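Local coordinates for protein RickCE (Rickettsia bellii, PDB 5HAM) that probably acts as a bacterial effector protease of the CE clan that cleaves ubiquitin from modified proteins, its catalytic domain being contained in this fragment, at residues 152-155 with 160-163; 28-33 with 121-126; 202-207 with 216-221; 144-149 with 173-178. All coordinates share one frame; numbering follows the deposited sequence.

Contact 1: 152-155 with 160-163; sequences AKYD and QIIL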
loop_
_atom_site.group_PDB
_atom_site.type_symbol
_atom_site.label_atom_id
_atom_site.label_comp_id
_atom_site.label_asym_id
_atom_site.label_seq_id
_atom_site.Cartn_x
_atom_site.Cartn_y
_atom_site.Cartn_z
ATOM N N ALA A 152 14.310 1.866 6.428
ATOM C CA ALA A 152 15.533 1.121 6.169
ATOM C C ALA A 152 16.726 1.848 6.743
ATOM O O ALA A 152 16.911 3.045 6.503
ATOM C CB ALA A 152 15.713 0.956 4.672
ATOM N N LYS A 153 17.539 1.120 7.497
ATOM C CA LYS A 153 18.749 1.679 8.077
ATOM C C LYS A 153 19.910 0.710 7.924
ATOM O O LYS A 153 19.723 -0.481 7.689
ATOM C CB LYS A 153 18.542 2.025 9.545
ATOM C CG LYS A 153 17.566 3.157 9.761
ATOM C CD LYS A 153 17.376 3.434 11.235
ATOM C CE LYS A 153 16.252 4.416 11.467
ATOM N NZ LYS A 153 15.964 4.584 12.913
ATOM N N TYR A 154 21.115 1.234 8.064
ATOM C CA TYR A 154 22.299 0.465 7.754
ATOM C C TYR A 154 23.334 0.586 8.852
ATOM O O TYR A 154 23.761 1.688 9.198
ATOM C CB TYR A 154 22.905 0.956 6.446
ATOM C CG TYR A 154 24.119 0.179 6.024
ATOM C CD1 TYR A 154 24.012 -1.150 5.655
ATOM C CD2 TYR A 154 25.368 0.775 5.980
ATOM C CE1 TYR A 154 25.106 -1.870 5.265
ATOM C CE2 TYR A 154 26.473 0.063 5.575
ATOM C CZ TYR A 154 26.332 -1.262 5.222
ATOM O OH TYR A 154 27.426 -1.990 4.827
ATOM N N ASP A 155 23.725 -0.556 9.401
ATOM C CA ASP A 155 24.850 -0.611 10.321
ATOM C C ASP A 155 26.134 -0.977 9.569
ATOM O O ASP A 155 26.356 -2.141 9.232
ATOM C CB ASP A 155 24.586 -1.625 11.427
ATOM C CG ASP A 155 25.676 -1.628 12.465
ATOM O OD1 ASP A 155 25.979 -0.545 13.000
ATOM O OD2 ASP A 155 26.248 -2.702 12.734
ATOM N N GLN A 160 25.177 -4.396 7.912
ATOM C CA GLN A 160 23.898 -4.996 8.237
ATOM C C GLN A 160 22.739 -4.066 7.920
ATOM O O GLN A 160 22.654 -2.965 8.464
ATOM C CB GLN A 160 23.877 -5.336 9.723
ATOM C CG GLN A 160 22.567 -5.904 10.197
ATOM C CD GLN A 160 22.214 -7.169 9.466
ATOM O OE1 GLN A 160 22.775 -8.230 9.735
ATOM N NE2 GLN A 160 21.284 -7.069 8.519
ATOM N N ILE A 161 21.854 -4.509 7.029
ATOM C CA ILE A 161 20.621 -3.783 6.726
ATOM C C ILE A 161 19.534 -4.113 7.748
ATOM O O ILE A 161 19.264 -5.276 8.045
ATOM C CB ILE A 161 20.082 -4.110 5.314
ATOM C CG1 ILE A 161 21.061 -3.669 4.225
ATOM C CG2 ILE A 161 18.772 -3.401 5.077
ATOM C CD1 ILE A 161 21.073 -2.176 3.999
ATOM N N ILE A 162 18.914 -3.074 8.289
ATOM C CA ILE A 162 17.858 -3.242 9.273
ATOM C C ILE A 162 16.581 -2.530 8.803
ATOM O O ILE A 162 16.603 -1.340 8.506
ATOM C CB ILE A 162 18.337 -2.731 10.666
ATOM C CG1 ILE A 162 19.621 -3.465 11.080
ATOM C CG2 ILE A 162 17.259 -2.909 11.721
ATOM C CD1 ILE A 162 20.229 -3.003 12.386
ATOM N N LEU A 163 15.483 -3.276 8.696
ATOM C CA LEU A 163 14.207 -2.734 8.223
ATOM C C LEU A 163 13.168 -2.734 9.342
ATOM O O LEU A 163 12.890 -3.773 9.944
ATOM C CB LEU A 163 13.675 -3.546 7.040
ATOM C CG LEU A 163 14.642 -3.805 5.876
ATOM C CD1 LEU A 163 14.125 -4.921 5.006
ATOM C CD2 LEU A 163 14.866 -2.550 5.049
#
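The ring of Tyr154 and the end of Ile161 cross at about a right angle. CD1 of Ile161 reaches CD1 of Tyr154 at 3.5 Å and approaches the ring obliquely. Two torsions bring them together. In Tyr154, CG stands anti to the backbone N (chi1 -178°), which swings the ring beside its own carbonyl and over the partner strand. In Ile161, chi2 of -75° folds CD1 back toward that ring. CE1 of Tyr154 also lies 3.7 Å from the backbone N of Gln160. The phenol OH is hydrogen-bonded to Asn159 in the turn. On the same face, CD2 of Leu163 leans over CB of Ala152 at 3.6 Å. Helix 96-130 lies against this face, where Ile128 touches both Ala152 and Tyr154.

The other face carries Lys153, Asp155, Gln160 and Ile162. Here the side chains themselves meet less: the CB atoms of Asp155 and Gln160 are 4.1 Å apart. The long Lys153 chain runs off extended, and its NZ bonds to the backbone O of Ile222. Gln160 turns back on its own strand, its NE2 giving a 2.7 Å bond to Ile161 O from above the carbonyl plane. A second bond from NE2, to Lys194 O, fixes the amide.

Between the two faces, Lys153 pairs with Ile162 and Asp155 with Gln160 through two backbone bonds each. The bond from Ile162 N to Lys153 O is nearly straight at 174°. This is an antiparallel beta hairpin, formed by neighbouring strands 147-155 and 160-166 of the five-stranded mixed sheet.

Contact 2: 28-33 with 121-126; sequences SVQPAI and LNRATK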
loop_
_atom_site.group_PDB
_atom_site.type_symbol
_atom_site.label_atom_id
_atom_site.label_comp_id
_atom_site.label_asym_id
_atom_site.label_seq_id
_atom_site.Cartn_x
_atom_site.Cartn_y
_atom_site.Cartn_z
ATOM N N SER A 28 16.111 9.889 3.184
ATOM C CA SER A 28 15.457 9.860 1.878
ATOM C C SER A 28 14.062 9.281 1.978
ATOM O O SER A 28 13.854 8.205 2.532
ATOM C CB SER A 28 16.276 9.079 0.849
ATOM O OG SER A 28 16.563 7.779 1.314
ATOM N N VAL A 29 13.106 10.017 1.442
ATOM C CA VAL A 29 11.748 9.543 1.337
ATOM C C VAL A 29 11.514 8.883 -0.013
ATOM O O VAL A 29 11.621 9.530 -1.051
ATOM C CB VAL A 29 10.753 10.696 1.475
ATOM C CG1 VAL A 29 9.335 10.170 1.296
ATOM C CG2 VAL A 29 10.936 11.360 2.817
ATOM N N GLN A 30 11.178 7.597 0.008
ATOM C CA GLN A 30 10.970 6.842 -1.223
ATOM C C GLN A 30 9.533 6.959 -1.702
ATOM O O GLN A 30 8.640 7.281 -0.924
ATOM C CB GLN A 30 11.320 5.367 -0.997
ATOM C CG GLN A 30 12.783 5.141 -0.694
ATOM C CD GLN A 30 13.666 5.626 -1.826
ATOM O OE1 GLN A 30 13.372 5.391 -2.993
ATOM N NE2 GLN A 30 14.741 6.322 -1.487
ATOM N N PRO A 31 9.301 6.707 -2.994
ATOM C CA PRO A 31 7.925 6.542 -3.469
ATOM C C PRO A 31 7.313 5.279 -2.870
ATOM O O PRO A 31 8.048 4.387 -2.460
ATOM C CB PRO A 31 8.089 6.408 -4.985
ATOM C CG PRO A 31 9.524 6.098 -5.208
ATOM C CD PRO A 31 10.273 6.737 -4.099
ATOM N N ALA A 32 5.989 5.210 -2.801
ATOM C CA ALA A 32 5.331 4.076 -2.163
ATOM C C ALA A 32 5.562 2.749 -2.852
ATOM O O ALA A 32 5.503 2.648 -4.074
ATOM C CB ALA A 32 3.826 4.327 -2.031
ATOM N N ILE A 33 5.821 1.729 -2.046
ATOM C CA ILE A 33 5.667 0.364 -2.490
ATOM C C ILE A 33 4.190 0.017 -2.367
ATOM O O ILE A 33 3.574 0.274 -1.337
ATOM C CB ILE A 33 6.484 -0.578 -1.630
ATOM C CG1 ILE A 33 7.954 -0.547 -2.077
ATOM C CG2 ILE A 33 5.914 -2.008 -1.694
ATOM C CD1 ILE A 33 8.886 -1.260 -1.101
ATOM N N LEU A 121 12.866 -0.710 -3.019
ATOM C CA LEU A 121 13.632 -1.331 -1.958
ATOM C C LEU A 121 15.130 -1.237 -2.216
ATOM O O LEU A 121 15.910 -0.941 -1.309
ATOM C CB LEU A 121 13.249 -2.791 -1.836
ATOM C CG LEU A 121 12.643 -3.197 -0.502
ATOM C CD1 LEU A 121 12.536 -4.728 -0.436
ATOM C CD2 LEU A 121 13.473 -2.608 0.651
ATOM N N ASN A 122 15.537 -1.502 -3.452
ATOM C CA ASN A 122 16.952 -1.381 -3.803
ATOM C C ASN A 122 17.505 0.046 -3.741
ATOM O O ASN A 122 18.620 0.258 -3.262
ATOM C CB ASN A 122 17.237 -2.001 -5.169
ATOM C CG ASN A 122 17.516 -3.485 -5.078
ATOM O OD1 ASN A 122 18.141 -3.947 -4.118
ATOM N ND2 ASN A 122 17.043 -4.246 -6.067
ATOM N N ARG A 123 16.731 1.014 -4.230
ATOM C CA ARG A 123 17.127 2.414 -4.166
ATOM C C ARG A 123 17.281 2.847 -2.704
ATOM O O ARG A 123 18.241 3.521 -2.349
ATOM C CB ARG A 123 16.115 3.303 -4.892
ATOM C CG ARG A 123 16.466 4.790 -4.875
ATOM C CD ARG A 123 17.882 5.032 -5.421
ATOM N NE ARG A 123 18.291 6.436 -5.381
ATOM C CZ ARG A 123 19.521 6.860 -5.656
ATOM N NH1 ARG A 123 20.464 5.987 -5.985
ATOM N NH2 ARG A 123 19.815 8.152 -5.598
ATOM N N ALA A 124 16.346 2.426 -1.862
ATOM C CA ALA A 124 16.389 2.752 -0.445
ATOM C C ALA A 124 17.669 2.208 0.161
ATOM O O ALA A 124 18.351 2.892 0.935
ATOM C CB ALA A 124 15.154 2.197 0.280
ATOM N N THR A 125 18.008 0.987 -0.233
ATOM C CA THR A 125 19.220 0.331 0.228
ATOM C C THR A 125 20.474 1.032 -0.292
ATOM O O THR A 125 21.485 1.142 0.412
ATOM C CB THR A 125 19.229 -1.152 -0.204
ATOM O OG1 THR A 125 18.103 -1.826 0.386
ATOM C CG2 THR A 125 20.514 -1.837 0.235
ATOM N N LYS A 126 20.412 1.521 -1.522
ATOM C CA LYS A 126 21.552 2.245 -2.074
ATOM C C LYS A 126 21.756 3.557 -1.310
ATOM O O LYS A 126 22.889 3.949 -1.010
ATOM C CB LYS A 126 21.381 2.492 -3.578
#
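Gln30 lays its bent side chain across one face of helix 96-130, over Ala124 and the base of Arg123. Its CG meets CB of Ala124 at 3.9 Å. With CG beside the backbone N (chi1 -65°) and a second bend at chi2, the amide turns alongside the helix. OE1 then comes 3.7 Å from CG of Arg123, a van der Waals touch to the aliphatic part of that chain. The two side chains cross at about a right angle, and the guanidinium leads away from the amide, its plane turned 75° from it. A long, weak ion pair links Arg123 to Asp127. Asp127 also bonds to the hydroxyl of Ser28.

The contact packs a helix on one face of the mixed sheet, beside its edge strand 27-34, which is broken at Gln30 and runs parallel to strand 135-141. Ala124 also rests on Ala136 and Ile138 of that neighbouring strand. Further along, CD1 of Ile33 makes a light contact with CG of Leu121 at 4.3 Å. Inside the helix, Leu121 O accepts two bonds from Thr125. The hydroxyl OG1 of Thr125 comes at 2.9 Å, from the face of the carbonyl plane opposite to the backbone N.

Contact 3: 202-207 with 216-221; sequences TKQQTD and VDNGIK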
loop_
_atom_site.group_PDB
_atom_site.type_symbol
_atom_site.label_atom_id
_atom_site.label_comp_id
_atom_site.label_asym_id
_atom_site.label_seq_id
_atom_site.Cartn_x
_atom_site.Cartn_y
_atom_site.Cartn_z
ATOM N N THR A 202 2.562 -2.408 16.500
ATOM C CA THR A 202 1.916 -1.584 17.502
ATOM C C THR A 202 0.583 -1.122 16.975
ATOM O O THR A 202 0.523 -0.260 16.099
ATOM C CB THR A 202 2.761 -0.374 17.844
ATOM O OG1 THR A 202 4.063 -0.816 18.217
ATOM C CG2 THR A 202 2.127 0.419 18.987
ATOM N N LYS A 203 -0.482 -1.723 17.491
ATOM C CA LYS A 203 -1.811 -1.310 17.110
ATOM C C LYS A 203 -1.985 0.109 17.609
ATOM O O LYS A 203 -1.759 0.392 18.789
ATOM C CB LYS A 203 -2.875 -2.226 17.727
ATOM C CG LYS A 203 -4.290 -1.765 17.443
ATOM C CD LYS A 203 -5.312 -2.423 18.365
ATOM C CE LYS A 203 -6.308 -3.289 17.588
ATOM N NZ LYS A 203 -7.461 -3.768 18.437
ATOM N N GLN A 204 -2.374 1.006 16.713
ATOM C CA GLN A 204 -2.535 2.400 17.096
ATOM C C GLN A 204 -3.975 2.866 16.984
ATOM O O GLN A 204 -4.521 3.439 17.922
ATOM C CB GLN A 204 -1.579 3.294 16.303
ATOM C CG GLN A 204 -0.172 3.103 16.761
ATOM C CD GLN A 204 0.858 3.657 15.802
ATOM O OE1 GLN A 204 0.703 3.568 14.580
ATOM N NE2 GLN A 204 1.927 4.233 16.354
ATOM N N GLN A 205 -4.598 2.597 15.847
ATOM C CA GLN A 205 -5.999 2.950 15.661
ATOM C C GLN A 205 -6.600 2.027 14.626
ATOM O O GLN A 205 -5.976 1.749 13.601
ATOM C CB GLN A 205 -6.132 4.411 15.227
ATOM C CG GLN A 205 -7.578 4.867 15.070
ATOM C CD GLN A 205 -7.717 6.367 15.117
ATOM O OE1 GLN A 205 -6.873 7.061 15.680
ATOM N NE2 GLN A 205 -8.784 6.884 14.519
ATOM N N THR A 206 -7.808 1.540 14.878
ATOM C CA THR A 206 -8.405 0.563 13.966
ATOM C C THR A 206 -9.248 1.168 12.853
ATOM O O THR A 206 -9.835 0.444 12.072
ATOM C CB THR A 206 -9.224 -0.491 14.703
ATOM O OG1 THR A 206 -10.291 0.151 15.409
ATOM C CG2 THR A 206 -8.345 -1.220 15.692
ATOM N N ASP A 207 -9.303 2.491 12.772
ATOM C CA ASP A 207 -9.916 3.130 11.618
ATOM C C ASP A 207 -8.932 3.145 10.458
ATOM O O ASP A 207 -7.815 3.661 10.584
ATOM C CB ASP A 207 -10.342 4.558 11.943
ATOM C CG ASP A 207 -11.237 4.631 13.156
ATOM O OD1 ASP A 207 -11.304 3.634 13.904
ATOM O OD2 ASP A 207 -11.867 5.687 13.368
ATOM N N VAL A 216 2.683 8.458 8.583
ATOM C CA VAL A 216 3.554 9.612 8.545
ATOM C C VAL A 216 4.287 9.755 9.871
ATOM O O VAL A 216 5.508 9.899 9.905
ATOM C CB VAL A 216 2.758 10.909 8.240
ATOM C CG1 VAL A 216 3.614 12.170 8.514
ATOM C CG2 VAL A 216 2.198 10.880 6.797
ATOM N N ASP A 217 3.539 9.712 10.961
ATOM C CA ASP A 217 4.142 9.897 12.269
ATOM C C ASP A 217 5.137 8.780 12.618
ATOM O O ASP A 217 6.231 9.057 13.125
ATOM C CB ASP A 217 3.069 10.020 13.338
ATOM C CG ASP A 217 3.589 10.685 14.601
ATOM O OD1 ASP A 217 3.692 11.934 14.617
ATOM O OD2 ASP A 217 3.884 9.956 15.574
ATOM N N ASN A 218 4.769 7.535 12.331
ATOM C CA ASN A 218 5.665 6.401 12.588
ATOM C C ASN A 218 6.940 6.502 11.763
ATOM O O ASN A 218 8.038 6.345 12.297
ATOM C CB ASN A 218 4.978 5.050 12.330
ATOM C CG ASN A 218 3.793 4.822 13.248
ATOM O OD1 ASN A 218 3.742 5.369 14.348
ATOM N ND2 ASN A 218 2.835 4.011 12.805
ATOM N N GLY A 219 6.798 6.784 10.470
ATOM C CA GLY A 219 7.946 6.872 9.578
ATOM C C GLY A 219 8.944 7.909 10.048
ATOM O O GLY A 219 10.134 7.636 10.171
ATOM N N ILE A 220 8.443 9.099 10.338
ATOM C CA ILE A 220 9.261 10.164 10.899
ATOM C C ILE A 220 9.962 9.757 12.194
ATOM O O ILE A 220 11.171 9.957 12.354
ATOM C CB ILE A 220 8.394 11.382 11.177
ATOM C CG1 ILE A 220 7.895 11.952 9.857
ATOM C CG2 ILE A 220 9.171 12.425 11.941
ATOM C CD1 ILE A 220 6.903 13.036 10.034
ATOM N N LYS A 221 9.207 9.163 13.111
ATOM C CA LYS A 221 9.786 8.773 14.390
ATOM C C LYS A 221 10.818 7.659 14.271
ATOM O O LYS A 221 11.916 7.768 14.807
ATOM C CB LYS A 221 8.701 8.437 15.416
ATOM C CG LYS A 221 8.344 9.660 16.243
ATOM C CD LYS A 221 6.900 9.682 16.625
ATOM C CE LYS A 221 6.600 10.916 17.448
ATOM N NZ LYS A 221 5.201 10.866 17.924
#
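Gln204 and Asn218 approach from opposite directions and pair amide to amide, carrying the whole contact. ND2 of Asn218 donates to OE1 of Gln204 at 2.8 Å. In return, NE2 of Gln204 donates to OD1 of Asn218 at 2.9 Å. The two groups are nearly coplanar, 24° apart, and form a closed ring of two bonds. The first bond is almost straight at 173° and falls on a lone pair of OE1, in the carbonyl plane. The second reaches OD1 with a slight tilt from its plane. The Gln204 chain is extended beyond CG, which carries its amide across to the helix. Because NE2 also bonds to Leu229 O, both of its hydrogens are used. This fixes which end of the amide faces which partner. Both residues are buried, and each amide gives the other one donor and one acceptor inside the protein.

Beside this pair on the helix, the setting is looser. Asp217 and Lys221 are partly exposed and join in a salt bridge along their own helix, with NZ of Lys221 2.8 Å from OD2 of Asp217 on its syn lone pair. Neither touches 202-207. On the other segment, Thr206 and Asp207 face solvent as the chain leaves Gln204.

The loop after strand 196-199 is thus tied to the middle of helix 211-223. Gln204 and Gln205 also share backbone bonds with Ser168, and Gln204 touches Phe214 of the helix and Ser234 of helix 231-234. Helix 238-251 packs beside the same helix, with Leu242 on Asp217.

Contact 4: 144-149 with 173-178; sequences YGHWTV and INYDGQ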
loop_
_atom_site.group_PDB
_atom_site.type_symbol
_atom_site.label_atom_id
_atom_site.label_comp_id
_atom_site.label_asym_id
_atom_site.label_seq_id
_atom_site.Cartn_x
_atom_site.Cartn_y
_atom_site.Cartn_z
ATOM N N TYR A 144 -5.816 -0.937 -0.904
ATOM C CA TYR A 144 -6.346 0.410 -1.093
ATOM C C TYR A 144 -6.468 1.197 0.228
ATOM O O TYR A 144 -7.276 0.871 1.100
ATOM C CB TYR A 144 -7.683 0.404 -1.866
ATOM C CG TYR A 144 -8.138 1.811 -2.211
ATOM C CD1 TYR A 144 -7.715 2.433 -3.376
ATOM C CD2 TYR A 144 -8.950 2.534 -1.342
ATOM C CE1 TYR A 144 -8.100 3.725 -3.674
ATOM C CE2 TYR A 144 -9.349 3.813 -1.640
ATOM C CZ TYR A 144 -8.921 4.406 -2.800
ATOM O OH TYR A 144 -9.320 5.685 -3.074
ATOM N N GLY A 145 -5.626 2.215 0.375
ATOM C CA GLY A 145 -5.657 3.078 1.539
ATOM C C GLY A 145 -5.120 2.448 2.812
ATOM O O GLY A 145 -5.093 3.090 3.862
ATOM N N HIS A 146 -4.698 1.192 2.727
ATOM C CA HIS A 146 -4.122 0.499 3.878
ATOM C C HIS A 146 -2.656 0.878 3.986
ATOM O O HIS A 146 -1.770 0.108 3.619
ATOM C CB HIS A 146 -4.312 -1.020 3.743
ATOM C CG HIS A 146 -3.883 -1.798 4.952
ATOM N ND1 HIS A 146 -4.304 -3.089 5.191
ATOM C CD2 HIS A 146 -3.060 -1.476 5.980
ATOM C CE1 HIS A 146 -3.763 -3.525 6.316
ATOM N NE2 HIS A 146 -3.005 -2.567 6.814
ATOM N N TRP A 147 -2.410 2.079 4.487
ATOM C CA TRP A 147 -1.062 2.632 4.494
ATOM C C TRP A 147 -0.307 2.154 5.706
ATOM O O TRP A 147 -0.865 2.112 6.803
ATOM C CB TRP A 147 -1.082 4.158 4.468
ATOM C CG TRP A 147 -1.422 4.679 3.157
ATOM C CD1 TRP A 147 -2.582 5.284 2.796
ATOM C CD2 TRP A 147 -0.603 4.634 1.997
ATOM N NE1 TRP A 147 -2.537 5.630 1.469
ATOM C CE2 TRP A 147 -1.323 5.245 0.951
ATOM C CE3 TRP A 147 0.686 4.154 1.730
ATOM C CZ2 TRP A 147 -0.817 5.381 -0.328
ATOM C CZ3 TRP A 147 1.190 4.286 0.465
ATOM C CH2 TRP A 147 0.437 4.891 -0.554
ATOM N N THR A 148 0.951 1.769 5.478
ATOM C CA THR A 148 1.869 1.330 6.517
ATOM C C THR A 148 3.256 1.880 6.172
ATOM O O THR A 148 3.433 2.516 5.132
ATOM C CB THR A 148 1.944 -0.210 6.592
ATOM O OG1 THR A 148 2.549 -0.738 5.408
ATOM C CG2 THR A 148 0.576 -0.810 6.717
ATOM N N VAL A 149 4.251 1.637 7.018
ATOM C CA VAL A 149 5.567 2.217 6.754
ATOM C C VAL A 149 6.723 1.237 6.972
ATOM O O VAL A 149 6.701 0.397 7.882
ATOM C CB VAL A 149 5.797 3.531 7.566
ATOM C CG1 VAL A 149 5.931 3.235 9.070
ATOM C CG2 VAL A 149 6.995 4.291 7.043
ATOM N N ILE A 173 3.594 -7.479 9.965
ATOM C CA ILE A 173 4.186 -7.293 8.646
ATOM C C ILE A 173 3.856 -8.453 7.693
ATOM O O ILE A 173 4.123 -8.357 6.501
ATOM C CB ILE A 173 5.729 -7.113 8.755
ATOM C CG1 ILE A 173 6.318 -6.510 7.490
ATOM C CG2 ILE A 173 6.445 -8.425 9.086
ATOM C CD1 ILE A 173 7.813 -6.498 7.530
ATOM N N ASN A 174 3.268 -9.534 8.226
ATOM C CA ASN A 174 2.895 -10.714 7.430
ATOM C C ASN A 174 1.519 -10.626 6.822
ATOM O O ASN A 174 1.074 -11.542 6.149
ATOM C CB ASN A 174 2.955 -11.977 8.278
ATOM C CG ASN A 174 4.367 -12.327 8.674
ATOM O OD1 ASN A 174 5.274 -12.323 7.841
ATOM N ND2 ASN A 174 4.571 -12.596 9.948
ATOM N N TYR A 175 0.842 -9.527 7.105
ATOM C CA TYR A 175 -0.461 -9.236 6.548
ATOM C C TYR A 175 -0.633 -9.689 5.085
ATOM O O TYR A 175 0.205 -9.410 4.222
ATOM C CB TYR A 175 -0.706 -7.732 6.655
ATOM C CG TYR A 175 -2.065 -7.356 6.185
ATOM C CD1 TYR A 175 -3.172 -7.562 6.998
ATOM C CD2 TYR A 175 -2.257 -6.822 4.923
ATOM C CE1 TYR A 175 -4.425 -7.227 6.579
ATOM C CE2 TYR A 175 -3.507 -6.497 4.484
ATOM C CZ TYR A 175 -4.596 -6.700 5.318
ATOM O OH TYR A 175 -5.854 -6.376 4.889
ATOM N N ASP A 176 -1.726 -10.395 4.828
ATOM C CA ASP A 176 -2.123 -10.779 3.473
ATOM C C ASP A 176 -1.100 -11.681 2.757
ATOM O O ASP A 176 -0.589 -11.344 1.681
ATOM C CB ASP A 176 -2.489 -9.532 2.641
ATOM C CG ASP A 176 -3.250 -9.882 1.370
ATOM O OD1 ASP A 176 -3.955 -10.916 1.390
ATOM O OD2 ASP A 176 -3.125 -9.140 0.354
ATOM N N GLY A 177 -0.801 -12.823 3.376
ATOM C CA GLY A 177 0.050 -13.842 2.788
ATOM C C GLY A 177 1.547 -13.578 2.713
ATOM O O GLY A 177 2.244 -14.151 1.871
ATOM N N GLN A 178 2.043 -12.708 3.584
ATOM C CA GLN A 178 3.478 -12.460 3.684
ATOM C C GLN A 178 4.021 -11.805 2.427
ATOM O O GLN A 178 5.199 -11.931 2.099
ATOM C CB GLN A 178 4.238 -13.759 4.020
ATOM C CG GLN A 178 3.895 -14.284 5.406
ATOM C CD GLN A 178 4.386 -15.695 5.655
ATOM O OE1 GLN A 178 5.481 -16.066 5.241
ATOM N NE2 GLN A 178 3.572 -16.492 6.330
HETATM O O HOH W 1 -5.964 -3.964 3.108
#
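His146 points the edge of its imidazole at the face of Tyr175, an edge-to-face (T-shaped) pair with ring centroids 4.5 Å apart and planes at 65°. From CB the side chain heads toward the 173-178 segment. CG stands anti to the backbone N (chi1 -174°), and this sends the ring out to meet the tyrosine. Next comes ND1, which lies 3.6 Å from CE2 of Tyr175. ND1 also takes part in a 2.8 Å hydrogen bond with a water in the imidazole plane. The same water is 3.0 Å from Tyr175 OH, so it bridges ND1 and the phenol oxygen.

CE1 is the atom that presses on the tyrosine. It stands 3.4 Å from CZ and 3.5 Å from CE2 of Tyr175, over one face and shifted toward the rim of the ring. NE2 is hydrogen-bonded to OD2 of Asp167, so the imidazole is held at both nitrogens.

A histidine just before strand 147-155, bonded to an aspartate from the loop after the next strand, is the His-Asp arrangement of CE-clan cysteine peptidases. Cys211 heads helix 211-223 nearby, where Trp147, the residue after the histidine, touches it. His146, Asp167 and Cys211 are therefore probably the catalytic triad, with Tyr175 lying against the histidine as a second-shell neighbour.

Tyr175 comes from the opposite direction. With CG anti to the backbone N, its ring reaches back to the histidine and also lies against Met142; the residue is partly exposed. Leu169 and Asn171 also touch the imidazole. His146 itself is the centre of an inverse gamma turn that leads into the strand.

Contact 2 closes first along the chain, and contact 4 then encloses the hairpin of contact 1. Contact 3 follows. Contacts 1, 2 and 4 all reach the one mixed sheet, and contacts 1 and 4 lie on strand 147-155 with centres about 20 Å apart. Contacts 1 and 2, about 13 Å apart between centres, meet where Ile161 packs on Thr125 of helix 96-130. Contacts 2 and 4 meet through Ala32 and Trp147. Val149 joins contact 4 to Asn218 and Gly219 of contact 3, their centres also about 13 Å apart. Helices 96-130 and 211-223 thus pack on the sheet whose strand 147-155 follows the probable active-site histidine.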